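Local atomic coordinates of conserved exported protein (Bacteroides fragilis, PDB entry 3CLW), a protein that is of unknown function but probably hydrolyses O-glycosidic bonds. Residues I61-T66 against T395-S400. Numbering follows the deposited sequence.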
ATOM      1  N   ILE A  61      -7.319  17.856  -4.918  1.00 36.98           N
ATOM      2  CA  ILE A  61      -7.132  18.230  -3.524  1.00 36.70           C
ATOM      3  C   ILE A  61      -6.301  17.255  -2.691  1.00 35.55           C
ATOM      4  O   ILE A  61      -5.944  17.564  -1.547  1.00 34.55           O
ATOM      5  CB  ILE A  61      -8.468  18.534  -2.776  1.00 37.55           C
ATOM      6  CG1 ILE A  61      -9.356  17.301  -2.694  1.00 38.59           C
ATOM      7  CG2 ILE A  61      -9.186  19.768  -3.364  1.00 37.42           C
ATOM      8  CD1 ILE A  61     -10.369  17.428  -1.587  1.00 41.12           C
ATOM      9  N   GLY A  62      -5.970  16.100  -3.265  1.00 33.97           N
ATOM     10  CA  GLY A  62      -5.327  15.039  -2.498  1.00 33.01           C
ATOM     11  C   GLY A  62      -5.044  13.784  -3.308  1.00 32.62           C
ATOM     12  O   GLY A  62      -5.121  13.802  -4.536  1.00 32.57           O
ATOM     13  N   MET A  63      -4.707  12.706  -2.608  1.00 31.59           N
ATOM     14  CA  MET A  63      -4.437  11.424  -3.264  1.00 29.83           C
ATOM     15  C   MET A  63      -5.696  10.755  -3.831  1.00 30.63           C
ATOM     16  O   MET A  63      -5.597  10.018  -4.794  1.00 31.37           O
ATOM     17  CB  MET A  63      -3.736  10.474  -2.298  1.00 30.00           C
ATOM     18  CG  MET A  63      -2.187  10.600  -2.234  1.00 30.82           C
ATOM     19  SD  MET A  63      -1.422   9.704  -0.861  1.00 22.96           S
ATOM     20  CE  MET A  63       0.189   9.901  -1.313  1.00 33.01           C
ATOM     21  N   ALA A  64      -6.855  11.018  -3.217  1.00 30.48           N
ATOM     22  CA  ALA A  64      -8.095  10.297  -3.473  1.00 31.26           C
ATOM     23  C   ALA A  64      -7.835   8.773  -3.556  1.00 31.76           C
ATOM     24  O   ALA A  64      -8.145   8.136  -4.554  1.00 31.44           O
ATOM     25  CB  ALA A  64      -8.793  10.800  -4.746  1.00 30.71           C
ATOM     26  N   LEU A  65      -7.245   8.227  -2.494  1.00 31.46           N
ATOM     27  CA  LEU A  65      -7.045   6.801  -2.359  1.00 30.72           C
ATOM     28  C   LEU A  65      -8.339   6.017  -2.512  1.00 30.85           C
ATOM     29  O   LEU A  65      -9.435   6.499  -2.184  1.00 30.30           O
ATOM     30  CB  LEU A  65      -6.412   6.472  -1.016  1.00 31.11           C
ATOM     31  CG  LEU A  65      -5.031   7.066  -0.761  1.00 30.46           C
ATOM     32  CD1 LEU A  65      -4.731   6.842   0.664  1.00 30.40           C
ATOM     33  CD2 LEU A  65      -3.949   6.448  -1.682  1.00 31.54           C
ATOM     34  N   THR A  66      -8.190   4.783  -2.997  1.00 30.43           N
ATOM     35  CA  THR A  66      -9.335   3.997  -3.372  1.00 30.71           C
ATOM     36  C   THR A  66      -9.413   2.658  -2.655  1.00 31.08           C
ATOM     37  O   THR A  66     -10.261   1.828  -2.988  1.00 32.35           O
ATOM     38  CB  THR A  66      -9.391   3.818  -4.920  1.00 30.41           C
ATOM     39  OG1 THR A  66      -8.088   3.525  -5.401  1.00 29.92           O
ATOM     40  CG2 THR A  66      -9.882   5.097  -5.585  1.00 27.98           C
ATOM     41  N   THR A 395       3.238  13.062  -5.549  1.00 33.54           N
ATOM     42  CA  THR A 395       3.678  12.167  -6.622  1.00 33.79           C
ATOM     43  C   THR A 395       2.835  10.892  -6.649  1.00 34.40           C
ATOM     44  O   THR A 395       2.583  10.351  -7.731  1.00 34.55           O
ATOM     45  CB  THR A 395       5.175  11.818  -6.545  1.00 33.73           C
ATOM     46  OG1 THR A 395       5.459  11.156  -5.307  1.00 32.28           O
ATOM     47  CG2 THR A 395       6.026  13.091  -6.663  1.00 34.02           C
ATOM     48  N   THR A 396       2.385  10.435  -5.479  1.00 34.57           N
ATOM     49  CA  THR A 396       1.400   9.332  -5.424  1.00 35.31           C
ATOM     50  C   THR A 396       0.110   9.765  -6.113  1.00 34.22           C
ATOM     51  O   THR A 396      -0.441   9.038  -6.941  1.00 34.18           O
ATOM     52  CB  THR A 396       1.074   8.883  -3.984  1.00 35.22           C
ATOM     53  OG1 THR A 396       2.272   8.473  -3.332  1.00 36.89           O
ATOM     54  CG2 THR A 396       0.104   7.710  -3.982  1.00 36.31           C
ATOM     55  N   ALA A 397      -0.339  10.969  -5.780  1.00 33.74           N
ATOM     56  CA  ALA A 397      -1.561  11.538  -6.355  1.00 33.45           C
ATOM     57  C   ALA A 397      -1.544  11.626  -7.880  1.00 33.06           C
ATOM     58  O   ALA A 397      -2.582  11.486  -8.489  1.00 33.85           O
ATOM     59  CB  ALA A 397      -1.882  12.927  -5.709  1.00 32.46           C
ATOM     60  N   ASN A 398      -0.375  11.857  -8.486  1.00 33.33           N
ATOM     61  CA  ASN A 398      -0.227  11.843  -9.945  1.00 33.67           C
ATOM     62  C   ASN A 398      -0.834  10.552 -10.479  1.00 34.27           C
ATOM     63  O   ASN A 398      -1.468  10.522 -11.529  1.00 34.25           O
ATOM     64  CB  ASN A 398       1.266  11.896 -10.351  1.00 33.38           C
ATOM     65  CG  ASN A 398       1.786  13.330 -10.524  1.00 35.44           C
ATOM     66  OD1 ASN A 398       1.632  13.961 -11.601  1.00 37.02           O
ATOM     67  ND2 ASN A 398       2.415  13.846  -9.481  1.00 29.83           N
ATOM     68  N   TYR A 399      -0.619   9.476  -9.733  1.00 34.57           N
ATOM     69  CA  TYR A 399      -1.211   8.185 -10.056  1.00 34.78           C
ATOM     70  C   TYR A 399      -2.612   8.024  -9.471  1.00 34.55           C
ATOM     71  O   TYR A 399      -3.596   7.914 -10.225  1.00 33.25           O
ATOM     72  CB  TYR A 399      -0.313   7.065  -9.556  1.00 34.73           C
ATOM     73  CG  TYR A 399       0.978   6.938 -10.301  1.00 35.61           C
ATOM     74  CD1 TYR A 399       1.048   6.235 -11.512  1.00 35.12           C
ATOM     75  CD2 TYR A 399       2.161   7.498  -9.789  1.00 35.53           C
ATOM     76  CE1 TYR A 399       2.269   6.097 -12.209  1.00 32.87           C
ATOM     77  CE2 TYR A 399       3.376   7.358 -10.476  1.00 33.43           C
ATOM     78  CZ  TYR A 399       3.406   6.662 -11.681  1.00 34.41           C
ATOM     79  OH  TYR A 399       4.602   6.537 -12.343  1.00 38.62           O
ATOM     80  N   SER A 400      -2.687   8.030  -8.127  1.00 34.33           N
ATOM     81  CA  SER A 400      -3.904   7.656  -7.421  1.00 34.08           C
ATOM     82  C   SER A 400      -5.123   8.468  -7.748  1.00 33.98           C
ATOM     83  O   SER A 400      -6.218   7.908  -7.814  1.00 34.55           O
ATOM     84  CB  SER A 400      -3.684   7.566  -5.891  1.00 34.94           C
ATOM     85  OG  SER A 400      -3.428   8.828  -5.276  1.00 35.67           O
TER
HETATM   86  O   HOH W   1      -7.044   5.048  -7.225  1.00 29.11           O
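S400 and M63 form the one direct hydrogen bond between the loop 61-66 and the last turns of helix 391-400. S400 OG donates to M63 O at 2.5 Å, a short bond. The C=O...OG angle is 120°, and the hydroxyl lies 22° off the carbonyl plane. A chi1 of 68° tucks OG over its own backbone, flanked by N and C, where it meets M63 O. M63 CB also packs against this hydroxyl, with CB to S400 OG at 3.4 Å.

A second polar link runs through water. Water 1 donates to S400 O and hydrogen-bonds T66 OG1 at 2.6 Å. R404 NH2 bonds both A64 O and S400 O, so its guanidinium joins the same two segments. T66 OG1 also bonds F22 N of strand 6-25.

The loop runs from helix 39-50 into strand 68-71, which pairs in parallel with strand 125-128, as in the TIM-barrel clan to which the family belongs. Helix 391-400 leads toward strand 408-414, which pairs antiparallel with strand 6-25. The contact therefore joins the loop before strand 68-71 to the helix that precedes the later beta strands. All its touching residues are buried.

The remaining contacts are van der Waals packing on the helix side facing the loop. The A397 methyl sits against the loop backbone, with CB 3.6 Å from G62 O and 3.8 Å from M63 CA. M63 CG is 4.2 Å from the same CB. The M63 chain runs extended as far as SD and crosses the T396 side chain at a slant. M63 SD lies 4.0 Å from T396 CG2. The T396 hydroxyl bonds M392 O within the helix and W356 NE1.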